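Local structure of methyltransferase 1 (2I2X) at residues A29-L33 / V83-L87; T122-C128 / G151-L157; L167-Q171 / N201-I205; I176-A182 / I205-G211; G225-E229 / K254-H258. The protein carries a methyl group on its corrinoid cofactor during methanogenesis from methanol, receiving it from methanol through MtaB and passing it to coenzyme M through MtaA. All blocks are in the same frame, centred on the assembly; numbering follows the deposited sequence.

Contact 1. Residues A29-L33 / V83-L87; sequences AAEEL and VVIRL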
# COMPACT_ATOMS: atom_id res chain seq x y z
N ALA B 29 -8.63 39.98 14.80
CA ALA B 29 -7.98 40.01 13.49
C ALA B 29 -8.88 40.62 12.41
O ALA B 29 -8.40 41.36 11.55
CB ALA B 29 -7.51 38.62 13.09
N ALA B 30 -10.18 40.30 12.45
CA ALA B 30 -11.18 40.94 11.59
C ALA B 30 -11.28 42.44 11.89
O ALA B 30 -11.36 43.26 10.98
CB ALA B 30 -12.55 40.27 11.73
N GLU B 31 -11.27 42.77 13.18
CA GLU B 31 -11.24 44.14 13.69
C GLU B 31 -10.21 45.01 12.97
O GLU B 31 -10.56 46.02 12.39
CB GLU B 31 -11.02 44.14 15.21
CG GLU B 31 -11.50 45.38 15.94
CD GLU B 31 -12.97 45.75 15.64
OE1 GLU B 31 -13.86 44.86 15.56
OE2 GLU B 31 -13.21 46.97 15.49
N GLU B 32 -8.95 44.58 12.99
CA GLU B 32 -7.87 45.24 12.23
C GLU B 32 -8.19 45.51 10.74
O GLU B 32 -7.65 46.45 10.16
CB GLU B 32 -6.59 44.41 12.30
CG GLU B 32 -5.94 44.31 13.67
CD GLU B 32 -4.53 43.74 13.58
OE1 GLU B 32 -4.20 43.16 12.52
OE2 GLU B 32 -3.76 43.86 14.56
N LEU B 33 -9.05 44.70 10.13
CA LEU B 33 -9.29 44.76 8.68
C LEU B 33 -10.61 45.42 8.24
O LEU B 33 -10.77 45.76 7.06
CB LEU B 33 -9.15 43.37 8.05
CG LEU B 33 -7.86 42.60 8.33
CD1 LEU B 33 -7.98 41.22 7.75
CD2 LEU B 33 -6.62 43.32 7.77
N VAL B 83 -12.73 40.58 3.82
CA VAL B 83 -12.08 40.37 5.10
C VAL B 83 -12.13 38.88 5.42
O VAL B 83 -11.13 38.28 5.81
CB VAL B 83 -12.79 41.18 6.21
CG1 VAL B 83 -12.22 40.84 7.58
CG2 VAL B 83 -12.68 42.68 5.94
N VAL B 84 -13.29 38.29 5.19
CA VAL B 84 -13.56 36.89 5.46
C VAL B 84 -12.64 35.98 4.65
O VAL B 84 -12.07 35.05 5.20
CB VAL B 84 -15.06 36.57 5.18
CG1 VAL B 84 -15.36 35.10 5.30
CG2 VAL B 84 -15.93 37.36 6.14
N ILE B 85 -12.48 36.28 3.37
CA ILE B 85 -11.58 35.51 2.49
C ILE B 85 -10.10 35.67 2.85
O ILE B 85 -9.33 34.70 2.75
CB ILE B 85 -11.80 35.91 1.02
CG1 ILE B 85 -13.24 35.62 0.61
CG2 ILE B 85 -10.82 35.20 0.07
CD1 ILE B 85 -13.85 36.77 -0.18
N ARG B 86 -9.70 36.87 3.27
CA ARG B 86 -8.31 37.11 3.67
C ARG B 86 -7.97 36.23 4.89
O ARG B 86 -6.96 35.52 4.90
CB ARG B 86 -8.09 38.59 3.95
CG ARG B 86 -6.81 38.95 4.70
CD ARG B 86 -5.77 39.65 3.82
NE ARG B 86 -4.85 40.44 4.65
CZ ARG B 86 -4.94 41.76 4.82
NH1 ARG B 86 -5.87 42.47 4.20
NH2 ARG B 86 -4.07 42.38 5.60
N LEU B 87 -8.84 36.28 5.90
CA LEU B 87 -8.66 35.50 7.10
C LEU B 87 -8.74 34.00 6.86
O LEU B 87 -7.97 33.24 7.44
CB LEU B 87 -9.64 35.95 8.18
CG LEU B 87 -9.48 37.41 8.59
CD1 LEU B 87 -10.60 37.81 9.53
CD2 LEU B 87 -8.10 37.72 9.18

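Contact 2. Residues T122-C128 / G151-L157; sequences TKGTVVC and GYNVVDL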
# COMPACT_ATOMS: atom_id res chain seq x y z
N THR B 122 -21.44 42.17 -12.12
CA THR B 122 -20.42 41.20 -11.69
C THR B 122 -19.25 41.13 -12.67
O THR B 122 -19.30 41.72 -13.75
CB THR B 122 -21.01 39.79 -11.50
OG1 THR B 122 -21.56 39.32 -12.74
CG2 THR B 122 -22.10 39.79 -10.44
N LYS B 123 -18.20 40.40 -12.30
CA LYS B 123 -16.96 40.35 -13.08
C LYS B 123 -16.99 39.34 -14.24
O LYS B 123 -15.96 39.07 -14.87
CB LYS B 123 -15.76 40.09 -12.17
CG LYS B 123 -15.76 40.92 -10.89
CD LYS B 123 -14.39 41.46 -10.55
CE LYS B 123 -13.56 40.48 -9.75
NZ LYS B 123 -12.85 39.49 -10.61
N GLY B 124 -18.18 38.80 -14.52
CA GLY B 124 -18.36 37.73 -15.51
C GLY B 124 -19.24 36.64 -14.93
O GLY B 124 -19.62 36.69 -13.76
N THR B 125 -19.58 35.65 -15.76
CA THR B 125 -20.38 34.50 -15.31
C THR B 125 -19.55 33.21 -15.32
O THR B 125 -18.80 32.95 -16.27
CB THR B 125 -21.70 34.35 -16.15
OG1 THR B 125 -22.63 35.36 -15.74
CG2 THR B 125 -22.36 33.00 -15.94
N VAL B 126 -19.67 32.43 -14.24
CA VAL B 126 -19.13 31.06 -14.20
C VAL B 126 -20.28 30.06 -14.04
O VAL B 126 -21.20 30.27 -13.25
CB VAL B 126 -18.10 30.85 -13.06
CG1 VAL B 126 -17.44 29.50 -13.19
CG2 VAL B 126 -17.04 31.94 -13.07
N VAL B 127 -20.22 28.99 -14.83
CA VAL B 127 -21.11 27.84 -14.68
C VAL B 127 -20.31 26.77 -13.93
O VAL B 127 -19.13 26.53 -14.24
CB VAL B 127 -21.59 27.28 -16.06
CG1 VAL B 127 -22.42 26.02 -15.90
CG2 VAL B 127 -22.38 28.32 -16.79
N CYS B 128 -20.96 26.15 -12.94
CA CYS B 128 -20.36 25.08 -12.14
C CYS B 128 -21.21 23.82 -12.15
O CYS B 128 -22.43 23.88 -12.00
CB CYS B 128 -20.18 25.55 -10.71
SG CYS B 128 -19.14 26.99 -10.59
N GLY B 151 -16.41 38.02 -6.30
CA GLY B 151 -17.14 38.96 -7.14
C GLY B 151 -17.74 38.43 -8.43
O GLY B 151 -18.18 39.21 -9.28
N TYR B 152 -17.77 37.11 -8.58
CA TYR B 152 -18.33 36.49 -9.78
C TYR B 152 -19.75 35.99 -9.54
O TYR B 152 -20.18 35.79 -8.40
CB TYR B 152 -17.46 35.33 -10.27
CG TYR B 152 -16.02 35.67 -10.64
CD1 TYR B 152 -15.06 35.90 -9.65
CD2 TYR B 152 -15.62 35.72 -11.97
CE1 TYR B 152 -13.73 36.19 -9.99
CE2 TYR B 152 -14.30 36.01 -12.32
CZ TYR B 152 -13.36 36.24 -11.32
OH TYR B 152 -12.05 36.53 -11.65
N ASN B 153 -20.47 35.79 -10.64
CA ASN B 153 -21.84 35.32 -10.63
C ASN B 153 -21.89 33.86 -11.07
O ASN B 153 -21.31 33.49 -12.10
CB ASN B 153 -22.69 36.22 -11.53
CG ASN B 153 -24.11 35.72 -11.71
OD1 ASN B 153 -24.43 35.10 -12.73
ND2 ASN B 153 -24.97 35.98 -10.72
N VAL B 154 -22.57 33.02 -10.29
CA VAL B 154 -22.52 31.57 -10.51
C VAL B 154 -23.89 30.92 -10.63
O VAL B 154 -24.67 30.87 -9.67
CB VAL B 154 -21.69 30.84 -9.40
CG1 VAL B 154 -21.88 29.32 -9.47
CG2 VAL B 154 -20.21 31.20 -9.52
N VAL B 155 -24.17 30.42 -11.83
CA VAL B 155 -25.28 29.52 -12.02
C VAL B 155 -24.77 28.14 -11.62
O VAL B 155 -23.81 27.63 -12.21
CB VAL B 155 -25.88 29.60 -13.49
CG1 VAL B 155 -24.81 29.87 -14.52
CG2 VAL B 155 -26.70 28.36 -13.86
N ASP B 156 -25.38 27.58 -10.58
CA ASP B 156 -24.99 26.29 -10.01
C ASP B 156 -25.85 25.16 -10.58
O ASP B 156 -27.00 24.98 -10.18
CB ASP B 156 -25.12 26.36 -8.47
CG ASP B 156 -24.64 25.09 -7.75
OD1 ASP B 156 -24.42 24.04 -8.39
OD2 ASP B 156 -24.51 25.16 -6.51
N LEU B 157 -25.28 24.40 -11.51
CA LEU B 157 -25.98 23.33 -12.21
C LEU B 157 -26.29 22.06 -11.40
O LEU B 157 -27.03 21.20 -11.88
CB LEU B 157 -25.23 22.94 -13.49
CG LEU B 157 -25.62 23.53 -14.86
CD1 LEU B 157 -26.98 23.01 -15.31
CD2 LEU B 157 -25.61 25.03 -14.86

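Contact 3. Residues L167-Q171 / N201-I205; sequences LAAVQ and NGIKI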
# COMPACT_ATOMS: atom_id res chain seq x y z
N LEU B 167 -23.85 22.13 -21.92
CA LEU B 167 -23.95 22.81 -23.20
C LEU B 167 -25.03 23.89 -23.14
O LEU B 167 -24.74 25.08 -23.31
CB LEU B 167 -24.25 21.78 -24.29
CG LEU B 167 -24.11 22.02 -25.80
CD1 LEU B 167 -25.48 22.28 -26.41
CD2 LEU B 167 -23.09 23.12 -26.14
N ALA B 168 -26.26 23.47 -22.85
CA ALA B 168 -27.41 24.35 -22.76
C ALA B 168 -27.20 25.52 -21.80
O ALA B 168 -27.60 26.64 -22.09
CB ALA B 168 -28.66 23.57 -22.38
N ALA B 169 -26.58 25.27 -20.65
CA ALA B 169 -26.33 26.35 -19.71
C ALA B 169 -25.24 27.30 -20.22
O ALA B 169 -25.39 28.52 -20.17
CB ALA B 169 -25.99 25.82 -18.34
N VAL B 170 -24.16 26.73 -20.75
CA VAL B 170 -23.05 27.53 -21.29
C VAL B 170 -23.52 28.40 -22.46
O VAL B 170 -23.05 29.53 -22.63
CB VAL B 170 -21.85 26.63 -21.72
CG1 VAL B 170 -20.68 27.48 -22.22
CG2 VAL B 170 -21.39 25.76 -20.56
N GLN B 171 -24.45 27.87 -23.25
CA GLN B 171 -25.08 28.63 -24.33
C GLN B 171 -25.86 29.83 -23.77
O GLN B 171 -25.58 30.96 -24.16
CB GLN B 171 -25.97 27.73 -25.20
CG GLN B 171 -25.16 26.90 -26.21
CD GLN B 171 -25.95 25.79 -26.88
OE1 GLN B 171 -27.01 25.36 -26.41
NE2 GLN B 171 -25.43 25.30 -27.99
N ASN B 201 -19.48 21.73 -30.63
CA ASN B 201 -20.45 22.80 -30.73
C ASN B 201 -19.75 24.16 -30.81
O ASN B 201 -20.38 25.21 -30.63
CB ASN B 201 -21.41 22.74 -29.55
CG ASN B 201 -22.85 22.80 -29.99
OD1 ASN B 201 -23.32 21.92 -30.72
ND2 ASN B 201 -23.57 23.82 -29.55
N GLY B 202 -18.44 24.11 -31.07
CA GLY B 202 -17.63 25.30 -31.34
C GLY B 202 -17.51 26.31 -30.22
O GLY B 202 -17.62 27.51 -30.45
N ILE B 203 -17.29 25.83 -29.00
CA ILE B 203 -17.08 26.74 -27.88
C ILE B 203 -15.65 26.60 -27.35
O ILE B 203 -15.09 25.50 -27.35
CB ILE B 203 -18.17 26.58 -26.78
CG1 ILE B 203 -19.56 26.45 -27.44
CG2 ILE B 203 -18.13 27.78 -25.83
CD1 ILE B 203 -20.71 26.07 -26.52
N LYS B 204 -15.07 27.72 -26.94
CA LYS B 204 -13.64 27.77 -26.60
C LYS B 204 -13.36 28.54 -25.29
O LYS B 204 -12.35 29.25 -25.17
CB LYS B 204 -12.81 28.31 -27.79
CG LYS B 204 -11.39 27.73 -27.90
CD LYS B 204 -10.31 28.67 -27.32
CE LYS B 204 -9.37 27.96 -26.32
NZ LYS B 204 -8.37 27.02 -26.91
N ILE B 205 -14.25 28.40 -24.31
CA ILE B 205 -13.99 28.92 -22.97
C ILE B 205 -13.17 27.91 -22.15
O ILE B 205 -13.25 26.70 -22.42
CB ILE B 205 -15.30 29.36 -22.23
CG1 ILE B 205 -16.15 28.14 -21.83
CG2 ILE B 205 -16.09 30.40 -23.07
CD1 ILE B 205 -17.24 28.46 -20.82

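Contact 4. Residues I176-A182 / I205-G211; sequences IMLTGTA and IPFACGG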
# COMPACT_ATOMS: atom_id res chain seq x y z
N ILE B 176 -17.75 33.04 -18.73
CA ILE B 176 -16.35 33.20 -19.06
C ILE B 176 -15.56 31.93 -18.74
O ILE B 176 -14.47 31.69 -19.29
CB ILE B 176 -15.75 34.41 -18.31
CG1 ILE B 176 -16.20 34.39 -16.84
CG2 ILE B 176 -16.17 35.71 -19.02
CD1 ILE B 176 -15.15 34.88 -15.86
N MET B 177 -16.13 31.10 -17.87
CA MET B 177 -15.44 29.95 -17.31
C MET B 177 -16.39 28.83 -16.90
O MET B 177 -17.43 29.08 -16.28
CB MET B 177 -14.62 30.40 -16.11
CG MET B 177 -14.31 29.32 -15.12
SD MET B 177 -12.68 29.62 -14.49
CE MET B 177 -11.71 28.97 -15.85
N LEU B 178 -16.02 27.61 -17.25
CA LEU B 178 -16.76 26.43 -16.85
C LEU B 178 -15.96 25.65 -15.81
O LEU B 178 -14.81 25.30 -16.07
CB LEU B 178 -17.02 25.55 -18.07
CG LEU B 178 -17.79 24.26 -17.88
CD1 LEU B 178 -19.22 24.59 -17.48
CD2 LEU B 178 -17.75 23.44 -19.16
N THR B 179 -16.56 25.38 -14.64
CA THR B 179 -15.93 24.47 -13.65
C THR B 179 -16.58 23.09 -13.63
O THR B 179 -17.79 22.95 -13.84
CB THR B 179 -15.89 25.02 -12.17
OG1 THR B 179 -17.19 24.97 -11.58
CG2 THR B 179 -15.38 26.44 -12.10
N GLY B 180 -15.75 22.07 -13.39
CA GLY B 180 -16.20 20.69 -13.23
C GLY B 180 -15.52 20.00 -12.05
O GLY B 180 -14.34 20.21 -11.78
N THR B 181 -16.28 19.15 -11.36
CA THR B 181 -15.79 18.45 -10.19
C THR B 181 -16.12 16.98 -10.32
O THR B 181 -17.30 16.61 -10.40
CB THR B 181 -16.42 19.03 -8.92
OG1 THR B 181 -15.92 20.35 -8.72
CG2 THR B 181 -16.09 18.19 -7.69
N ALA B 182 -15.09 16.15 -10.36
CA ALA B 182 -15.28 14.69 -10.33
C ALA B 182 -14.53 14.06 -9.16
O ALA B 182 -13.45 14.51 -8.80
CB ALA B 182 -14.88 14.07 -11.63
N ILE B 205 -14.25 28.40 -24.31
CA ILE B 205 -13.99 28.92 -22.97
C ILE B 205 -13.17 27.91 -22.15
O ILE B 205 -13.25 26.70 -22.42
CB ILE B 205 -15.30 29.36 -22.23
CG1 ILE B 205 -16.15 28.14 -21.83
CG2 ILE B 205 -16.09 30.40 -23.07
CD1 ILE B 205 -17.24 28.46 -20.82
N PRO B 206 -12.37 28.39 -21.18
CA PRO B 206 -11.61 27.43 -20.38
C PRO B 206 -12.52 26.58 -19.51
O PRO B 206 -13.55 27.06 -19.02
CB PRO B 206 -10.71 28.32 -19.51
CG PRO B 206 -10.80 29.68 -20.10
CD PRO B 206 -12.12 29.78 -20.76
N PHE B 207 -12.15 25.32 -19.34
CA PHE B 207 -12.89 24.37 -18.52
C PHE B 207 -12.02 23.98 -17.34
O PHE B 207 -11.19 23.09 -17.45
CB PHE B 207 -13.22 23.15 -19.38
CG PHE B 207 -14.01 22.08 -18.67
CD1 PHE B 207 -14.77 22.37 -17.54
CD2 PHE B 207 -14.03 20.78 -19.17
CE1 PHE B 207 -15.51 21.37 -16.90
CE2 PHE B 207 -14.76 19.78 -18.55
CZ PHE B 207 -15.50 20.07 -17.41
N ALA B 208 -12.20 24.66 -16.21
CA ALA B 208 -11.36 24.38 -15.03
C ALA B 208 -11.85 23.16 -14.22
O ALA B 208 -12.89 23.22 -13.55
CB ALA B 208 -11.25 25.61 -14.15
N CYS B 209 -11.09 22.08 -14.29
CA CYS B 209 -11.44 20.81 -13.69
C CYS B 209 -10.73 20.54 -12.36
O CYS B 209 -9.54 20.81 -12.23
CB CYS B 209 -11.10 19.69 -14.65
SG CYS B 209 -11.98 19.76 -16.19
N GLY B 210 -11.47 19.95 -11.42
CA GLY B 210 -10.93 19.58 -10.11
C GLY B 210 -11.66 18.42 -9.48
O GLY B 210 -12.54 17.80 -10.10
N GLY B 211 -11.30 18.11 -8.23
CA GLY B 211 -11.86 16.97 -7.51
C GLY B 211 -10.84 15.90 -7.18
O GLY B 211 -9.79 15.79 -7.83

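Contact 5. Residues G225-E229 / K254-H258; sequences GVYGE and KFHKH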
# COMPACT_ATOMS: atom_id res chain seq x y z
N GLY B 225 -9.27 21.84 -21.17
CA GLY B 225 -9.00 21.55 -19.76
C GLY B 225 -7.95 22.37 -19.04
O GLY B 225 -6.83 22.54 -19.53
N VAL B 226 -8.34 22.89 -17.88
CA VAL B 226 -7.42 23.50 -16.92
C VAL B 226 -7.52 22.73 -15.59
O VAL B 226 -8.61 22.33 -15.18
CB VAL B 226 -7.76 24.98 -16.66
CG1 VAL B 226 -6.55 25.70 -16.11
CG2 VAL B 226 -8.24 25.65 -17.94
N TYR B 227 -6.38 22.52 -14.93
CA TYR B 227 -6.37 21.93 -13.59
C TYR B 227 -6.41 23.01 -12.53
O TYR B 227 -5.97 24.12 -12.74
CB TYR B 227 -5.12 21.03 -13.39
CG TYR B 227 -5.13 20.18 -12.12
CD1 TYR B 227 -6.31 19.59 -11.64
CD2 TYR B 227 -3.94 19.93 -11.41
CE1 TYR B 227 -6.31 18.81 -10.49
CE2 TYR B 227 -3.95 19.14 -10.26
CZ TYR B 227 -5.14 18.59 -9.81
OH TYR B 227 -5.17 17.81 -8.68
N GLY B 228 -6.98 22.65 -11.39
CA GLY B 228 -6.87 23.42 -10.16
C GLY B 228 -7.13 22.44 -9.05
O GLY B 228 -8.22 21.87 -8.99
N GLU B 229 -6.14 22.21 -8.20
CA GLU B 229 -6.29 21.21 -7.13
C GLU B 229 -7.08 21.71 -5.91
O GLU B 229 -7.94 20.98 -5.42
CB GLU B 229 -4.96 20.55 -6.75
CG GLU B 229 -3.94 21.43 -6.03
CD GLU B 229 -2.77 20.63 -5.45
OE1 GLU B 229 -2.09 19.92 -6.22
OE2 GLU B 229 -2.52 20.73 -4.23
N LYS B 254 0.88 29.00 -16.73
CA LYS B 254 0.89 29.68 -15.43
C LYS B 254 0.38 28.80 -14.28
O LYS B 254 0.79 28.99 -13.13
CB LYS B 254 0.07 30.98 -15.49
CG LYS B 254 0.13 31.82 -14.20
CD LYS B 254 -0.46 33.21 -14.37
CE LYS B 254 -0.28 34.03 -13.10
NZ LYS B 254 -0.42 35.49 -13.34
N PHE B 255 -0.48 27.83 -14.60
CA PHE B 255 -1.23 27.09 -13.57
C PHE B 255 -0.96 25.59 -13.46
O PHE B 255 -1.28 24.99 -12.43
CB PHE B 255 -2.73 27.37 -13.71
CG PHE B 255 -3.11 28.78 -13.37
CD1 PHE B 255 -3.26 29.73 -14.39
CD2 PHE B 255 -3.29 29.17 -12.05
CE1 PHE B 255 -3.60 31.04 -14.08
CE2 PHE B 255 -3.63 30.48 -11.74
CZ PHE B 255 -3.79 31.42 -12.76
N HIS B 256 -0.39 25.00 -14.49
CA HIS B 256 0.09 23.62 -14.41
C HIS B 256 1.38 23.56 -13.57
O HIS B 256 1.41 24.09 -12.46
CB HIS B 256 0.29 23.04 -15.82
CG HIS B 256 -0.96 22.48 -16.43
ND1 HIS B 256 -2.22 22.99 -16.16
CD2 HIS B 256 -1.15 21.45 -17.29
CE1 HIS B 256 -3.12 22.30 -16.83
NE2 HIS B 256 -2.51 21.36 -17.52
N LYS B 257 2.41 22.89 -14.08
CA LYS B 257 3.71 22.80 -13.40
C LYS B 257 3.61 22.47 -11.89
O LYS B 257 4.36 23.01 -11.07
CB LYS B 257 4.52 24.10 -13.61
CG LYS B 257 4.92 24.42 -15.08
CD LYS B 257 5.89 23.38 -15.67
CE LYS B 257 7.21 23.34 -14.92
NZ LYS B 257 7.79 21.98 -14.97
N HIS B 258 2.69 21.56 -11.54
CA HIS B 258 2.42 21.20 -10.14
C HIS B 258 3.55 20.37 -9.53
O HIS B 258 4.43 20.90 -8.84
CB HIS B 258 1.10 20.43 -10.02
CG HIS B 258 -0.11 21.31 -10.04
ND1 HIS B 258 -0.64 21.88 -8.90
CD2 HIS B 258 -0.91 21.71 -11.06
CE1 HIS B 258 -1.70 22.60 -9.21
NE2 HIS B 258 -1.89 22.51 -10.52
OXT HIS B 258 3.61 19.16 -9.69

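Contact 1. Residues A29-L33 / V83-L87
Leu33 reaches from helix 26-33 onto helix 72-89 and meets three residues there. Its CB lies against Val83, 4.0 Å from Val83 CG1. The other methyl of that valine, CG2, sits near the Leu33 backbone carbonyl. From CB the chain turns so that CG stands anti to the carbonyl carbon (chi1 -54°), and the two methyls follow from there. Leu33 CD1 meets both Leu87 and Arg86: it is 3.8 Å from Leu87 CD2 and 4.0 Å from Arg86 CG. The two leucine side chains run antiparallel alongside each other. Leu33 CD2 lies over one face of the Arg86 guanidinium, 3.5 Å from Arg86 NH2. The leucine and arginine side chains are nearly perpendicular there. The polar end of Arg86 is held elsewhere, since its NE forms a salt bridge with Glu90.

Both helices belong to the helical N-terminal B12-binding part of the protein. The short helical segments run at 131° to each other, with their axes 10.2 Å apart at closest approach. Leu87 packs against two alanines: Leu87 CD1 lies 3.8 Å from Ala30 CB, and Leu87 CD2 also meets Ala29 CB at 4.1 Å. Val83 CG1 is 4.2 Å from Ala30 CB. Phe48 of helix 41-48 touches both Ala30 and Leu87.

Contact 2. Residues T122-C128 / G151-L157
Val126 N donates to Asn153 O at 2.9 Å, nearly straight at 169°. This bond joins two neighbouring parallel strands of the Rossmann-like B12-binding domain. Strand 125-130, helix 138-149 and strand 153-158 form a beta-alpha-beta unit, with Thr125 to Cys128 paired to Asn153 to Asp156. Further bonds run from Cys128 N to Val155 O and from Leu157 N to Cys128 O. The bond from Val155 N to Val126 O is weak, but the same carbonyl also receives a CA-H contact from Val154.

On one face of the sheet Val127 and Val155 lie side by side and point the same way, with Val127 CG2 3.7 Å from Val155 CG1. Val127 CG1 presses on Leu157 CD2 at 3.5 Å. On the other face Val126 CB meets Val154 CG2, and Val126 CG2 approaches the Tyr152 ring. Leu147 of helix 138-149 covers Cys128 and Val154 on this face.

Before the strands pair, Lys123 N bonds to Gly151 O, tilted 24° from the carbonyl plane. The Lys123 chain bends back over Tyr152, whose OH is hydrogen-bonded to Asp239. The Cys128 thiol, its SG anti to the carbonyl carbon (chi1 -59°), ends 3.8 Å from Val154 CG1.

Contact 3. Residues L167-Q171 / N201-I205
Val170 and Ile205 form the close-packed end of this contact. Their side chains reach toward each other tip to tip, with Val170 CG1 3.8 Å from Ile205 CD1. Ile205 CG1 stands between its backbone N and carbonyl carbon (chi1 71°), and this turn aims CD1 at the helix. Ile203 packs beside it and sends its CD1 to Leu167 CD2 at 3.8 Å, the two chains meeting at a slant. Val170 CG1 also faces Ile203 CG2, more distantly at 4.4 Å.

The Asn201 side is polar and more open to solvent. The Asn201 side chain lies nearly perpendicular to Leu167, with Asn201 ND2 3.5 Å from Leu167 CD2. The amides of Gln171 and Asn201 also lie close there, their planes 49° apart. As modelled, two nitrogens face each other and both would be donors, so the rotation of these amides is doubtful.

Gly202, with positive phi, is the C-prime residue of a Schellman motif that closes helix 190-199. The chain then passes Ile203 and Ile205 on its way to strand 207-210. Leu198 of helix 190-199 touches Leu167 and Ile203. Val170 and Ile205 both rest on Leu178 of strand 177-181, so the contact joins helix 164-173 to the loop between helix 190-199 and strand 207-210.

Contact 4. Residues I176-A182 / I205-G211
Ile205 opens the run by placing its CD1 4.0 Å from Leu178 CB, just before two parallel strands pair. Strands 177-181 and 207-210, linked through helix 190-199, form a beta-alpha-beta unit of the Rossmann-like B12-binding domain. Pro206 accepts a bond on its O from Leu178 N (3.1 Å, 174° at the hydrogen). Its ring carbon CB meets Met177 CE, the two side chains nearly perpendicular.

Phe207 follows with CG anti to the backbone N (chi1 -179°). Leu178 CD2 lies over one face of its ring in a CH-pi contact, 4.0 Å from the centroid. Leu178 C and Thr179 C lie at the ring edge, in its plane. Phe207 CE1 is also 3.6 Å from Gly180 N. Ala208 N bonds to Leu178 O at 2.7 Å, and its CB touches Met177 CE. Ala208 O receives Gly180 N and is also hydrogen-bonded to cofactor atom O5B. Cys209 folds its SG over the centre of the Phe207 ring.

Gly210 N bonds to Gly180 O at 2.9 Å, and Gly210 O receives Ala182 N. Several residues here line the cofactor pocket, and Thr181 OG1 is hydrogen-bonded to cofactor atom N3B. At Gly211 the CA-H points to Ala182 O, with Gly211 CA 3.2 Å from that oxygen.

Contact 5. Residues G225-E229 / K254-H258
Tyr227 turns the edge of its ring toward the face of the His258 imidazole. This is an offset edge-to-face pair, with ring centroids 5.0 Å apart and planes at 62°. Tyr227 CD2 comes within 3.4 Å of His258 NE2. Tyr227 CE2 lies over the face of the imidazole, shifted toward its rim. The tyrosine CG is anti to the backbone N (chi1 -170°), which carries the ring out toward the C-terminus of the chain.

Glu229 meets the same imidazole differently. The two side chains lie alongside each other, pointing opposite ways, and the carboxylate is almost parallel to the ring, the planes 4° apart. Glu229 OE1 comes to 3.6 Å from His258 ND1. The nearby negative charge could favour a protonated imidazole.

His256 approaches nearer the strand, beside the backbone of Val226 and Tyr227. Its CE1 is 3.8 Å from Tyr227 N, and Val226 CA lies near its plane at the ring edge. His256 NE2 is hydrogen-bonded to Ser220 OG, which limits the rotation of the ring.

The C-terminal carboxylate of His258 joins the contact to another chain of the assembly. Its OXT forms a salt bridge with Arg64, and its O a hydrogen bond with Lys60, both of that neighbouring subunit.

Gly228 and Glu229 belong to the cofactor pocket and touch the corrinoid. Strand 225-227 is one of the two outermost strands of the sheet within this chain, next to 207-210. The tail after helix 248-255 passes its C-terminal end, beside Tyr227 to Glu229, with Gln216 of helix 216-220 touching Tyr227, His256 and His258.

Overall arrangement
Contact 1 comes first along the chain and lies in the separate helical N-terminal part, its centre about 24 to 38 Å from those of the others. Contacts 2, 4 and 5 share the parallel sheet of the B12-binding domain. Its strands run in the order 153-158, 125-130, 177-181, 207-210 and 225-227. Contact 2 joins the first two, contact 4 the third and fourth, and contact 5 brings the C-terminal tail to the last. The centres of contacts 2 and 4 are about 12 Å apart, those of 4 and 5 about 11 Å. Contact 3 shares Ile205 with contact 4, and their segments alternate along the chain. The C-terminal strand ends in contacts 4 and 5 supply part of the corrinoid pocket.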